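Local coordinates for dihydrofolate reductase (Enterococcus faecalis, PDB 4M7U), which catalyses the NADPH-dependent reduction of 7,8-dihydrofolate to tetrahydrofolate, a step probably essential for making glycine, purines and DNA precursors, at residues T43-R52 and L63-T72; D119-F130 and Y160-R169. One frame throughout, in Å; residues are numbered along the deposited sequence.

Interaction 1. Residues T43-R52 and L63-T72; sequences TIHNTLVLGR and LPNRTTIVLT. With NAP (NADP nicotinamide-adenine-dinucleotide phosphate), chain B.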
loop_
_atom_site.group_PDB
_atom_site.type_symbol
_atom_site.label_atom_id
_atom_site.label_comp_id
_atom_site.label_asym_id
_atom_site.label_seq_id
_atom_site.Cartn_x
_atom_site.Cartn_y
_atom_site.Cartn_z
ATOM N N THR A 43 1.147 3.060 -8.996
ATOM C CA THR A 43 2.166 3.822 -8.277
ATOM C C THR A 43 3.118 4.617 -9.186
ATOM O O THR A 43 3.743 5.577 -8.729
ATOM C CB THR A 43 2.978 2.928 -7.313
ATOM O OG1 THR A 43 3.613 1.880 -8.055
ATOM C CG2 THR A 43 2.060 2.314 -6.240
ATOM N N ILE A 44 3.231 4.210 -10.452
ATOM C CA ILE A 44 4.141 4.855 -11.408
ATOM C C ILE A 44 3.914 6.365 -11.443
ATOM O O ILE A 44 2.772 6.826 -11.449
ATOM C CB ILE A 44 4.023 4.249 -12.845
ATOM C CG1 ILE A 44 5.162 4.732 -13.737
ATOM C CG2 ILE A 44 2.692 4.572 -13.485
ATOM C CD1 ILE A 44 6.470 4.048 -13.433
ATOM N N HIS A 45 5.006 7.125 -11.393
ATOM C CA HIS A 45 4.949 8.591 -11.357
ATOM C C HIS A 45 4.163 9.161 -10.173
ATOM O O HIS A 45 3.851 10.358 -10.153
ATOM C CB HIS A 45 4.420 9.157 -12.685
ATOM C CG HIS A 45 5.154 8.641 -13.885
ATOM N ND1 HIS A 45 4.512 8.138 -14.997
ATOM C CD2 HIS A 45 6.482 8.523 -14.129
ATOM C CE1 HIS A 45 5.411 7.739 -15.880
ATOM N NE2 HIS A 45 6.613 7.960 -15.379
ATOM N N ASN A 46 3.857 8.320 -9.181
ATOM C CA ASN A 46 3.272 8.814 -7.932
ATOM C C ASN A 46 4.240 8.696 -6.751
ATOM O O ASN A 46 5.450 8.531 -6.936
ATOM C CB ASN A 46 1.955 8.093 -7.617
ATOM C CG ASN A 46 0.825 8.529 -8.528
ATOM O OD1 ASN A 46 0.561 9.728 -8.683
ATOM N ND2 ASN A 46 0.156 7.559 -9.145
ATOM N N THR A 47 3.703 8.792 -5.537
ATOM C CA THR A 47 4.496 8.545 -4.345
ATOM C C THR A 47 4.034 7.263 -3.656
ATOM O O THR A 47 2.834 6.989 -3.561
ATOM C CB THR A 47 4.456 9.747 -3.377
ATOM O OG1 THR A 47 5.006 10.890 -4.043
ATOM C CG2 THR A 47 5.286 9.455 -2.126
ATOM N N LEU A 48 4.991 6.461 -3.208
ATOM C CA LEU A 48 4.690 5.229 -2.500
ATOM C C LEU A 48 5.229 5.326 -1.057
ATOM O O LEU A 48 6.414 5.627 -0.854
ATOM C CB LEU A 48 5.331 4.047 -3.233
ATOM C CG LEU A 48 5.157 2.687 -2.552
ATOM C CD1 LEU A 48 3.683 2.263 -2.589
ATOM C CD2 LEU A 48 6.048 1.631 -3.192
ATOM N N VAL A 49 4.364 5.085 -0.070
ATOM C CA VAL A 49 4.749 5.158 1.350
ATOM C C VAL A 49 4.877 3.759 1.934
ATOM O O VAL A 49 3.932 2.973 1.865
ATOM C CB VAL A 49 3.708 5.943 2.194
ATOM C CG1 VAL A 49 4.139 6.010 3.666
ATOM C CG2 VAL A 49 3.521 7.344 1.629
ATOM N N LEU A 50 6.040 3.453 2.514
ATOM C CA LEU A 50 6.296 2.130 3.083
ATOM C C LEU A 50 6.858 2.219 4.513
ATOM O O LEU A 50 7.778 3.001 4.775
ATOM C CB LEU A 50 7.294 1.360 2.211
ATOM C CG LEU A 50 6.945 1.068 0.754
ATOM C CD1 LEU A 50 8.133 0.391 0.060
ATOM C CD2 LEU A 50 5.728 0.163 0.713
ATOM N N GLY A 51 6.324 1.411 5.431
ATOM C CA GLY A 51 6.926 1.297 6.751
ATOM C C GLY A 51 8.311 0.690 6.607
ATOM O O GLY A 51 8.603 0.043 5.588
ATOM N N ARG A 52 9.174 0.885 7.606
ATOM C CA ARG A 52 10.555 0.402 7.498
ATOM C C ARG A 52 10.647 -1.102 7.242
ATOM O O ARG A 52 11.430 -1.540 6.390
ATOM C CB ARG A 52 11.377 0.774 8.739
ATOM C CG ARG A 52 12.771 0.137 8.734
ATOM C CD ARG A 52 13.539 0.409 10.013
ATOM N NE ARG A 52 12.832 -0.093 11.191
ATOM C CZ ARG A 52 12.820 -1.369 11.571
ATOM N NH1 ARG A 52 13.474 -2.280 10.863
ATOM N NH2 ARG A 52 12.143 -1.733 12.655
ATOM N N LEU A 63 11.561 1.472 -6.294
ATOM C CA LEU A 63 11.087 1.247 -7.656
ATOM C C LEU A 63 11.350 2.504 -8.478
ATOM O O LEU A 63 11.099 3.621 -8.019
ATOM C CB LEU A 63 9.596 0.906 -7.668
ATOM C CG LEU A 63 9.153 -0.321 -6.867
ATOM C CD1 LEU A 63 7.633 -0.432 -6.827
ATOM C CD2 LEU A 63 9.751 -1.584 -7.454
ATOM N N PRO A 64 11.875 2.332 -9.694
ATOM C CA PRO A 64 12.182 3.489 -10.550
ATOM C C PRO A 64 10.938 4.305 -10.920
ATOM O O PRO A 64 9.816 3.800 -10.806
ATOM C CB PRO A 64 12.782 2.848 -11.811
ATOM C CG PRO A 64 12.357 1.403 -11.764
ATOM C CD PRO A 64 12.271 1.053 -10.308
ATOM N N ASN A 65 11.144 5.552 -11.341
ATOM C CA ASN A 65 10.065 6.417 -11.810
ATOM C C ASN A 65 8.881 6.628 -10.845
ATOM O O ASN A 65 7.767 6.927 -11.285
ATOM C CB ASN A 65 9.567 5.925 -13.173
ATOM C CG ASN A 65 10.693 5.780 -14.182
ATOM O OD1 ASN A 65 11.212 6.775 -14.685
ATOM N ND2 ASN A 65 11.080 4.538 -14.479
ATOM N N ARG A 66 9.132 6.458 -9.547
ATOM C CA ARG A 66 8.219 6.866 -8.470
ATOM C C ARG A 66 9.057 7.506 -7.376
ATOM O O ARG A 66 10.255 7.243 -7.283
ATOM C CB ARG A 66 7.556 5.650 -7.818
ATOM C CG ARG A 66 6.846 4.750 -8.744
ATOM C CD ARG A 66 7.052 3.313 -8.359
ATOM N NE ARG A 66 6.285 2.473 -9.269
ATOM C CZ ARG A 66 6.714 2.082 -10.464
ATOM N NH1 ARG A 66 7.919 2.431 -10.891
ATOM N NH2 ARG A 66 5.934 1.332 -11.230
ATOM N N THR A 67 8.430 8.302 -6.523
ATOM C CA THR A 67 9.076 8.705 -5.284
ATOM C C THR A 67 8.613 7.737 -4.198
ATOM O O THR A 67 7.409 7.544 -4.016
ATOM C CB THR A 67 8.682 10.145 -4.878
ATOM O OG1 THR A 67 9.156 11.072 -5.864
ATOM C CG2 THR A 67 9.287 10.512 -3.517
ATOM N N THR A 68 9.556 7.116 -3.493
ATOM C CA THR A 68 9.220 6.291 -2.333
ATOM C C THR A 68 9.544 7.026 -1.030
ATOM O O THR A 68 10.626 7.620 -0.898
ATOM C CB THR A 68 9.977 4.964 -2.351
ATOM O OG1 THR A 68 9.649 4.240 -3.548
ATOM C CG2 THR A 68 9.616 4.110 -1.118
ATOM N N ILE A 69 8.611 7.009 -0.078
ATOM C CA ILE A 69 8.900 7.492 1.281
ATOM C C ILE A 69 8.979 6.311 2.270
ATOM O O ILE A 69 8.065 5.483 2.326
ATOM C CB ILE A 69 7.826 8.489 1.781
ATOM C CG1 ILE A 69 7.770 9.740 0.890
ATOM C CG2 ILE A 69 8.100 8.888 3.222
ATOM C CD1 ILE A 69 6.497 10.571 1.083
ATOM N N VAL A 70 10.068 6.216 3.039
ATOM C CA VAL A 70 10.153 5.198 4.099
ATOM C C VAL A 70 9.883 5.812 5.473
ATOM O O VAL A 70 10.460 6.849 5.829
ATOM C CB VAL A 70 11.492 4.442 4.093
ATOM C CG1 VAL A 70 11.532 3.448 5.220
ATOM C CG2 VAL A 70 11.666 3.709 2.763
ATOM N N LEU A 71 8.979 5.187 6.229
ATOM C CA LEU A 71 8.551 5.727 7.516
ATOM C C LEU A 71 9.304 4.999 8.633
ATOM O O LEU A 71 9.338 3.766 8.659
ATOM C CB LEU A 71 7.034 5.543 7.664
ATOM C CG LEU A 71 6.224 6.280 8.730
ATOM C CD1 LEU A 71 6.532 7.761 8.716
ATOM C CD2 LEU A 71 4.737 6.047 8.468
ATOM N N THR A 72 9.933 5.756 9.533
ATOM C CA THR A 72 10.706 5.174 10.639
ATOM C C THR A 72 10.869 6.196 11.747
ATOM O O THR A 72 10.929 7.387 11.473
ATOM C CB THR A 72 12.108 4.670 10.164
ATOM O OG1 THR A 72 12.842 4.109 11.268
ATOM C CG2 THR A 72 12.910 5.805 9.550
HETATM P PA NAP B . 5.598 -2.102 8.573
HETATM O O1A NAP B . 4.216 -1.406 8.766
HETATM O O2A NAP B . 5.965 -2.246 7.108
HETATM O O5B NAP B . 6.716 -1.226 9.233
HETATM C C5B NAP B . 6.654 -0.918 10.594
HETATM C C4B NAP B . 7.649 0.140 10.953
HETATM O O4B NAP B . 7.514 1.428 10.201
HETATM C C3B NAP B . 7.942 0.495 12.390
HETATM O O3B NAP B . 8.522 -0.416 13.247
HETATM C C2B NAP B . 8.565 1.833 12.255
HETATM O O2B NAP B . 9.916 1.933 11.992
HETATM C C1B NAP B . 7.551 2.425 11.299
HETATM N N9A NAP B . 6.474 3.355 11.444
HETATM C C8A NAP B . 5.187 3.047 11.283
HETATM N N7A NAP B . 4.428 4.184 11.682
HETATM C C5A NAP B . 5.318 5.169 12.116
HETATM C C6A NAP B . 5.105 6.462 12.609
HETATM N N6A NAP B . 3.763 6.969 12.733
HETATM N N1A NAP B . 6.162 7.194 12.951
HETATM C C2A NAP B . 7.440 6.710 12.823
HETATM N N3A NAP B . 7.654 5.423 12.334
HETATM C C4A NAP B . 6.582 4.691 11.994
HETATM O O3 NAP B . 5.655 -3.507 9.297
HETATM P PN NAP B . 4.410 -4.435 9.619
HETATM O O1N NAP B . 3.543 -3.782 10.741
HETATM O O2N NAP B . 3.547 -4.695 8.403
HETATM O O5D NAP B . 5.045 -5.814 10.069
HETATM C C5D NAP B . 6.309 -6.135 9.538
HETATM C C4D NAP B . 7.227 -7.013 10.369
HETATM O O4D NAP B . 6.800 -7.445 11.721
HETATM C C3D NAP B . 7.952 -8.200 9.735
HETATM O O3D NAP B . 9.271 -8.163 9.589
HETATM C C2D NAP B . 7.393 -9.409 10.431
HETATM O O2D NAP B . 8.073 -10.608 10.442
HETATM C C1D NAP B . 6.802 -8.913 11.735
HETATM N N1N NAP B . 5.854 -9.618 12.563
HETATM C C2N NAP B . 6.053 -10.898 13.223
HETATM C C3N NAP B . 4.983 -11.454 14.171
HETATM C C7N NAP B . 5.465 -12.316 15.281
HETATM O O7N NAP B . 6.514 -12.016 15.836
HETATM N N7N NAP B . 4.967 -13.648 15.402
HETATM C C4N NAP B . 3.549 -10.868 14.169
HETATM C C5N NAP B . 3.356 -9.674 13.195
HETATM C C6N NAP B . 4.505 -9.179 12.297
HETATM P P2B NAP B . 10.901 1.936 13.217
HETATM O O1X NAP B . 10.737 0.599 14.012
HETATM O O2X NAP B . 12.355 2.007 12.656
HETATM O O3X NAP B . 10.573 3.114 14.104
#
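The guanidinium group of Arg66 has the side chain of Ile44 laid over one face, with CD1 of Ile44 3.6 Å from CZ of Arg66, and Thr43 at its edge. There NE of Arg66 gives an almost straight, in-plane hydrogen bond to OG1 of Thr43 (3.0 Å, 167° at the hydrogen). Beside it, the imidazole of His45 has CG1 of Ile44 above its centre, while O of Asn65 approaches obliquely. At the far end Arg52 works through its edge. A bend at chi3 (59°) turns the guanidinium toward the 2'-phosphate of NADP, where NE of Arg52 bonds O2X of NADP at 2.6 Å and NH2 of Arg52 bonds O1X at 3.0 Å. The hydroxyl of Thr72 reaches the same O2X of NADP (OG1 to O2X 2.6 Å), so both segments grip one phosphate oxygen. This phosphate is what sets NADP apart from NAD. CG of Leu71 packs against the adenine, 3.6 Å from its C4A atom. Between the two ends runs a parallel ladder in which Leu48 N bonds Thr67 O (2.8 Å), Ile69 N bonds Leu48 O, and Leu50 and Leu71 continue the alternation. Strands 47-51 and 67-71 are the two arms of a beta-alpha-beta crossover through helix 52-57, which begins at Arg52; one turn on, OE1 of Glu56 forms a salt bridge with NH1 of Arg52. Strand 101-104 flanks strand 47-51 and strand 83-85 flanks strand 67-71, while helix 88-97 packs Ile91 and Tyr94 against Ile69.

Interaction 2. Residues D119-F130 and Y160-R169; sequences DVLYRTMIHETF and YAHDYETYHR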
loop_
_atom_site.group_PDB
_atom_site.type_symbol
_atom_site.label_atom_id
_atom_site.label_comp_id
_atom_site.label_asym_id
_atom_site.label_seq_id
_atom_site.Cartn_x
_atom_site.Cartn_y
_atom_site.Cartn_z
ATOM N N ASP A 119 -8.654 8.016 0.910
ATOM C CA ASP A 119 -9.911 8.243 0.198
ATOM C C ASP A 119 -10.325 7.077 -0.672
ATOM O O ASP A 119 -11.448 7.041 -1.166
ATOM C CB ASP A 119 -9.812 9.486 -0.662
ATOM C CG ASP A 119 -9.925 10.746 0.159
ATOM O OD1 ASP A 119 -10.754 10.760 1.106
ATOM O OD2 ASP A 119 -9.173 11.698 -0.124
ATOM N N VAL A 120 -9.422 6.125 -0.876
ATOM C CA VAL A 120 -9.756 4.946 -1.671
ATOM C C VAL A 120 -8.879 3.794 -1.228
ATOM O O VAL A 120 -7.741 4.020 -0.813
ATOM C CB VAL A 120 -9.579 5.220 -3.193
ATOM C CG1 VAL A 120 -8.238 5.832 -3.459
ATOM C CG2 VAL A 120 -9.737 3.942 -4.022
ATOM N N LEU A 121 -9.436 2.576 -1.273
ATOM C CA LEU A 121 -8.695 1.336 -1.035
ATOM C C LEU A 121 -8.692 0.494 -2.313
ATOM O O LEU A 121 -9.752 0.201 -2.890
ATOM C CB LEU A 121 -9.339 0.528 0.095
ATOM C CG LEU A 121 -9.616 1.279 1.403
ATOM C CD1 LEU A 121 -10.318 0.360 2.391
ATOM C CD2 LEU A 121 -8.313 1.826 2.016
ATOM N N TYR A 122 -7.501 0.106 -2.751
ATOM C CA TYR A 122 -7.360 -0.862 -3.830
ATOM C C TYR A 122 -6.868 -2.176 -3.247
ATOM O O TYR A 122 -5.712 -2.281 -2.820
ATOM C CB TYR A 122 -6.346 -0.366 -4.850
ATOM C CG TYR A 122 -6.765 0.901 -5.559
ATOM C CD1 TYR A 122 -6.036 2.074 -5.411
ATOM C CD2 TYR A 122 -7.878 0.920 -6.394
ATOM C CE1 TYR A 122 -6.400 3.235 -6.071
ATOM C CE2 TYR A 122 -8.256 2.086 -7.060
ATOM C CZ TYR A 122 -7.512 3.235 -6.890
ATOM O OH TYR A 122 -7.878 4.390 -7.544
ATOM N N ARG A 123 -7.734 -3.181 -3.218
ATOM C CA ARG A 123 -7.370 -4.474 -2.636
ATOM C C ARG A 123 -7.431 -5.601 -3.650
ATOM O O ARG A 123 -8.441 -5.773 -4.357
ATOM C CB ARG A 123 -8.296 -4.822 -1.459
ATOM C CG ARG A 123 -7.965 -6.179 -0.819
ATOM C CD ARG A 123 -8.808 -6.428 0.429
ATOM N NE ARG A 123 -10.149 -6.898 0.102
ATOM C CZ ARG A 123 -10.947 -7.526 0.959
ATOM N NH1 ARG A 123 -10.539 -7.750 2.206
ATOM N NH2 ARG A 123 -12.143 -7.943 0.566
ATOM N N THR A 124 -6.354 -6.378 -3.720
ATOM C CA THR A 124 -6.365 -7.603 -4.518
ATOM C C THR A 124 -6.630 -8.769 -3.579
ATOM O O THR A 124 -5.780 -9.123 -2.759
ATOM C CB THR A 124 -5.028 -7.844 -5.225
ATOM O OG1 THR A 124 -4.765 -6.762 -6.133
ATOM C CG2 THR A 124 -5.066 -9.177 -5.998
ATOM N N MET A 125 -7.820 -9.347 -3.672
ATOM C CA MET A 125 -8.196 -10.467 -2.803
ATOM C C MET A 125 -7.817 -11.782 -3.488
ATOM O O MET A 125 -8.352 -12.119 -4.548
ATOM C CB MET A 125 -9.700 -10.406 -2.486
ATOM C CG MET A 125 -10.208 -11.536 -1.579
ATOM S SD MET A 125 -9.220 -11.803 -0.082
ATOM C CE MET A 125 -10.035 -10.713 1.043
ATOM N N ILE A 126 -6.876 -12.510 -2.896
ATOM C CA ILE A 126 -6.409 -13.761 -3.483
ATOM C C ILE A 126 -7.068 -14.949 -2.782
ATOM O O ILE A 126 -6.910 -15.148 -1.568
ATOM C CB ILE A 126 -4.871 -13.875 -3.382
ATOM C CG1 ILE A 126 -4.205 -12.627 -3.995
ATOM C CG2 ILE A 126 -4.390 -15.119 -4.067
ATOM C CD1 ILE A 126 -2.669 -12.603 -3.841
ATOM N N HIS A 127 -7.806 -15.739 -3.555
ATOM C CA HIS A 127 -8.617 -16.816 -2.998
ATOM C C HIS A 127 -7.804 -18.101 -2.856
ATOM O O HIS A 127 -7.951 -19.055 -3.621
ATOM C CB HIS A 127 -9.879 -17.024 -3.838
ATOM C CG HIS A 127 -10.646 -15.758 -4.071
ATOM N ND1 HIS A 127 -11.336 -15.106 -3.068
ATOM C CD2 HIS A 127 -10.826 -15.026 -5.198
ATOM C CE1 HIS A 127 -11.916 -14.028 -3.573
ATOM N NE2 HIS A 127 -11.625 -13.952 -4.852
ATOM N N GLU A 128 -6.929 -18.088 -1.860
ATOM C CA GLU A 128 -6.064 -19.208 -1.546
ATOM C C GLU A 128 -5.496 -18.882 -0.179
ATOM O O GLU A 128 -5.513 -17.717 0.253
ATOM C CB GLU A 128 -4.947 -19.352 -2.592
ATOM C CG GLU A 128 -4.175 -20.678 -2.542
ATOM C CD GLU A 128 -5.063 -21.842 -2.124
ATOM O OE1 GLU A 128 -5.653 -22.488 -3.014
ATOM O OE2 GLU A 128 -5.185 -22.107 -0.906
ATOM N N THR A 129 -5.011 -19.898 0.524
ATOM C CA THR A 129 -4.394 -19.645 1.824
ATOM C C THR A 129 -2.900 -19.923 1.776
ATOM O O THR A 129 -2.467 -20.922 1.197
ATOM C CB THR A 129 -5.035 -20.466 2.957
ATOM O OG1 THR A 129 -4.866 -21.860 2.689
ATOM C CG2 THR A 129 -6.495 -20.155 3.066
ATOM N N PHE A 130 -2.123 -19.030 2.378
ATOM C CA PHE A 130 -0.669 -19.178 2.444
ATOM C C PHE A 130 -0.210 -19.032 3.895
ATOM O O PHE A 130 -0.974 -18.576 4.763
ATOM C CB PHE A 130 0.026 -18.120 1.579
ATOM C CG PHE A 130 -0.422 -18.115 0.135
ATOM C CD1 PHE A 130 -1.582 -17.455 -0.249
ATOM C CD2 PHE A 130 0.318 -18.772 -0.834
ATOM C CE1 PHE A 130 -2.003 -17.450 -1.591
ATOM C CE2 PHE A 130 -0.086 -18.763 -2.173
ATOM C CZ PHE A 130 -1.249 -18.099 -2.548
ATOM N N TYR A 160 -3.644 -18.436 -9.067
ATOM C CA TYR A 160 -4.691 -18.388 -8.051
ATOM C C TYR A 160 -5.840 -17.525 -8.525
ATOM O O TYR A 160 -5.608 -16.513 -9.178
ATOM C CB TYR A 160 -4.128 -17.824 -6.728
ATOM C CG TYR A 160 -2.773 -18.397 -6.361
ATOM C CD1 TYR A 160 -2.648 -19.710 -5.928
ATOM C CD2 TYR A 160 -1.621 -17.635 -6.477
ATOM C CE1 TYR A 160 -1.417 -20.251 -5.610
ATOM C CE2 TYR A 160 -0.380 -18.164 -6.160
ATOM C CZ TYR A 160 -0.287 -19.476 -5.725
ATOM O OH TYR A 160 0.944 -20.022 -5.399
ATOM N N ALA A 161 -7.070 -17.932 -8.195
ATOM C CA ALA A 161 -8.242 -17.099 -8.429
ATOM C C ALA A 161 -8.071 -15.851 -7.582
ATOM O O ALA A 161 -7.607 -15.930 -6.443
ATOM C CB ALA A 161 -9.517 -17.825 -8.022
ATOM N N HIS A 162 -8.440 -14.696 -8.125
ATOM C CA HIS A 162 -8.279 -13.461 -7.377
ATOM C C HIS A 162 -9.249 -12.397 -7.869
ATOM O O HIS A 162 -9.753 -12.488 -8.994
ATOM C CB HIS A 162 -6.817 -12.985 -7.450
ATOM C CG HIS A 162 -6.302 -12.797 -8.849
ATOM N ND1 HIS A 162 -5.945 -13.856 -9.661
ATOM C CD2 HIS A 162 -6.076 -11.672 -9.574
ATOM C CE1 HIS A 162 -5.525 -13.392 -10.824
ATOM N NE2 HIS A 162 -5.589 -12.080 -10.804
ATOM N N ASP A 163 -9.533 -11.418 -7.007
ATOM C CA ASP A 163 -10.357 -10.277 -7.383
ATOM C C ASP A 163 -9.616 -8.977 -7.128
ATOM O O ASP A 163 -8.871 -8.859 -6.145
ATOM C CB ASP A 163 -11.705 -10.278 -6.640
ATOM C CG ASP A 163 -12.611 -11.412 -7.086
ATOM O OD1 ASP A 163 -13.169 -11.330 -8.203
ATOM O OD2 ASP A 163 -12.744 -12.400 -6.339
ATOM N N TYR A 164 -9.796 -8.022 -8.040
ATOM C CA TYR A 164 -9.316 -6.665 -7.841
ATOM C C TYR A 164 -10.483 -5.790 -7.383
ATOM O O TYR A 164 -11.426 -5.534 -8.157
ATOM C CB TYR A 164 -8.739 -6.113 -9.148
ATOM C CG TYR A 164 -7.506 -6.842 -9.637
ATOM C CD1 TYR A 164 -7.607 -7.886 -10.551
ATOM C CD2 TYR A 164 -6.232 -6.474 -9.195
ATOM C CE1 TYR A 164 -6.469 -8.556 -11.009
ATOM C CE2 TYR A 164 -5.085 -7.140 -9.653
ATOM C CZ TYR A 164 -5.215 -8.176 -10.553
ATOM O OH TYR A 164 -4.080 -8.834 -11.005
ATOM N N GLU A 165 -10.416 -5.316 -6.137
ATOM C CA GLU A 165 -11.519 -4.562 -5.564
ATOM C C GLU A 165 -11.174 -3.092 -5.326
ATOM O O GLU A 165 -10.035 -2.758 -4.999
ATOM C CB GLU A 165 -11.951 -5.199 -4.238
ATOM C CG GLU A 165 -12.258 -6.686 -4.324
ATOM C CD GLU A 165 -12.616 -7.271 -2.970
ATOM O OE1 GLU A 165 -12.232 -6.665 -1.933
ATOM O OE2 GLU A 165 -13.289 -8.329 -2.935
ATOM N N THR A 166 -12.175 -2.223 -5.461
ATOM C CA THR A 166 -12.023 -0.808 -5.130
ATOM C C THR A 166 -13.045 -0.396 -4.070
ATOM O O THR A 166 -14.236 -0.688 -4.214
ATOM C CB THR A 166 -12.219 0.064 -6.384
ATOM O OG1 THR A 166 -11.350 -0.404 -7.425
ATOM C CG2 THR A 166 -11.916 1.546 -6.083
ATOM N N TYR A 167 -12.587 0.276 -3.012
ATOM C CA TYR A 167 -13.484 0.817 -1.981
ATOM C C TYR A 167 -13.404 2.351 -1.938
ATOM O O TYR A 167 -12.334 2.929 -2.142
ATOM C CB TYR A 167 -13.151 0.230 -0.605
ATOM C CG TYR A 167 -13.321 -1.275 -0.510
ATOM C CD1 TYR A 167 -12.376 -2.134 -1.056
ATOM C CD2 TYR A 167 -14.428 -1.834 0.119
ATOM C CE1 TYR A 167 -12.521 -3.502 -0.968
ATOM C CE2 TYR A 167 -14.585 -3.210 0.207
ATOM C CZ TYR A 167 -13.629 -4.032 -0.338
ATOM O OH TYR A 167 -13.767 -5.393 -0.266
ATOM N N HIS A 168 -14.547 3.003 -1.721
ATOM C CA HIS A 168 -14.606 4.462 -1.577
ATOM C C HIS A 168 -15.290 4.738 -0.244
ATOM O O HIS A 168 -15.937 3.850 0.320
ATOM C CB HIS A 168 -15.430 5.116 -2.697
ATOM C CG HIS A 168 -14.752 5.184 -4.037
ATOM N ND1 HIS A 168 -15.390 5.643 -5.164
ATOM C CD2 HIS A 168 -13.488 4.853 -4.420
ATOM C CE1 HIS A 168 -14.556 5.593 -6.193
ATOM N NE2 HIS A 168 -13.405 5.121 -5.773
ATOM N N ARG A 169 -15.168 5.961 0.266
ATOM C CA ARG A 169 -15.809 6.300 1.539
ATOM C C ARG A 169 -17.314 6.509 1.391
ATOM O O ARG A 169 -17.767 7.020 0.367
ATOM C CB ARG A 169 -15.143 7.530 2.178
ATOM C CG ARG A 169 -13.838 7.169 2.877
ATOM C CD ARG A 169 -13.190 8.324 3.610
ATOM N NE ARG A 169 -12.047 7.821 4.367
ATOM C CZ ARG A 169 -12.099 7.451 5.639
ATOM N NH1 ARG A 169 -13.237 7.561 6.317
ATOM N NH2 ARG A 169 -11.006 6.991 6.232
HETATM O O HOH W 1 -14.049 7.833 -1.212
#
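At the antiparallel edge of the otherwise parallel dihydrofolate reductase sheet, strands 120-126 and 162-169 pair, and Arg123 lies alongside Glu165 in a side-on salt bridge. NE and NH2 of Arg123 both point at OE1 of Glu165, at 2.9 and 2.8 Å; NH2 comes in on the syn side, whereas NE arrives from above the carboxylate plane. OE1 also accepts the hydroxyl of Tyr167 (OH to OE1 of Glu165 2.6 Å), so three donors converge on one oxygen and should hold the carboxylate's rotation. The bend of Arg123 at chi3 (80°) presents that NE edge. The backbones that carry these side chains form the ladder, with Leu121-Tyr167, Arg123-Glu165 and Met125-Asp163 as hydrogen-bonded pairs; Glu165 N to Arg123 O measures 2.7 Å. Strand 162-169 lies between strands 120-126 and 144-151, antiparallel to both, while the other side of strand 120-126 runs parallel to strand 9-17. On the opposite face from Arg123, Thr124 sits beside the ring of Tyr164, and its OG1 is hydrogen-bonded to Asp35 of helix 33-43. Beyond the strands, Phe130 and Tyr160 form a T-shaped pair: CZ of Phe130 stands over the centre of the Tyr160 ring, with planes at 87° and centroids 5.0 Å apart. At the other end a water bridges Asp119 O and Arg169 N, 2.7 Å from Asp119 O.

Both contacts belong to one mixed sheet, yet they lie on opposite sides of the chain's centre, with centres about 20 Å apart and nearest atoms about 8 Å apart. Strands 101-104 and 9-17 stand between them and link the parallel crossover of interaction 1 to the antiparallel pairing of interaction 2 across the sheet, 101-104 next to interaction 1 and 9-17 next to interaction 2. Their relation to NADP differs accordingly. Interaction 1 binds the adenosine and 2'-phosphate end directly, whereas interaction 2 borders the cofactor site at second hand: the side chain of Thr124 is about 4 Å from that of Ala15, an NADP-binding residue of the intervening strand 9-17.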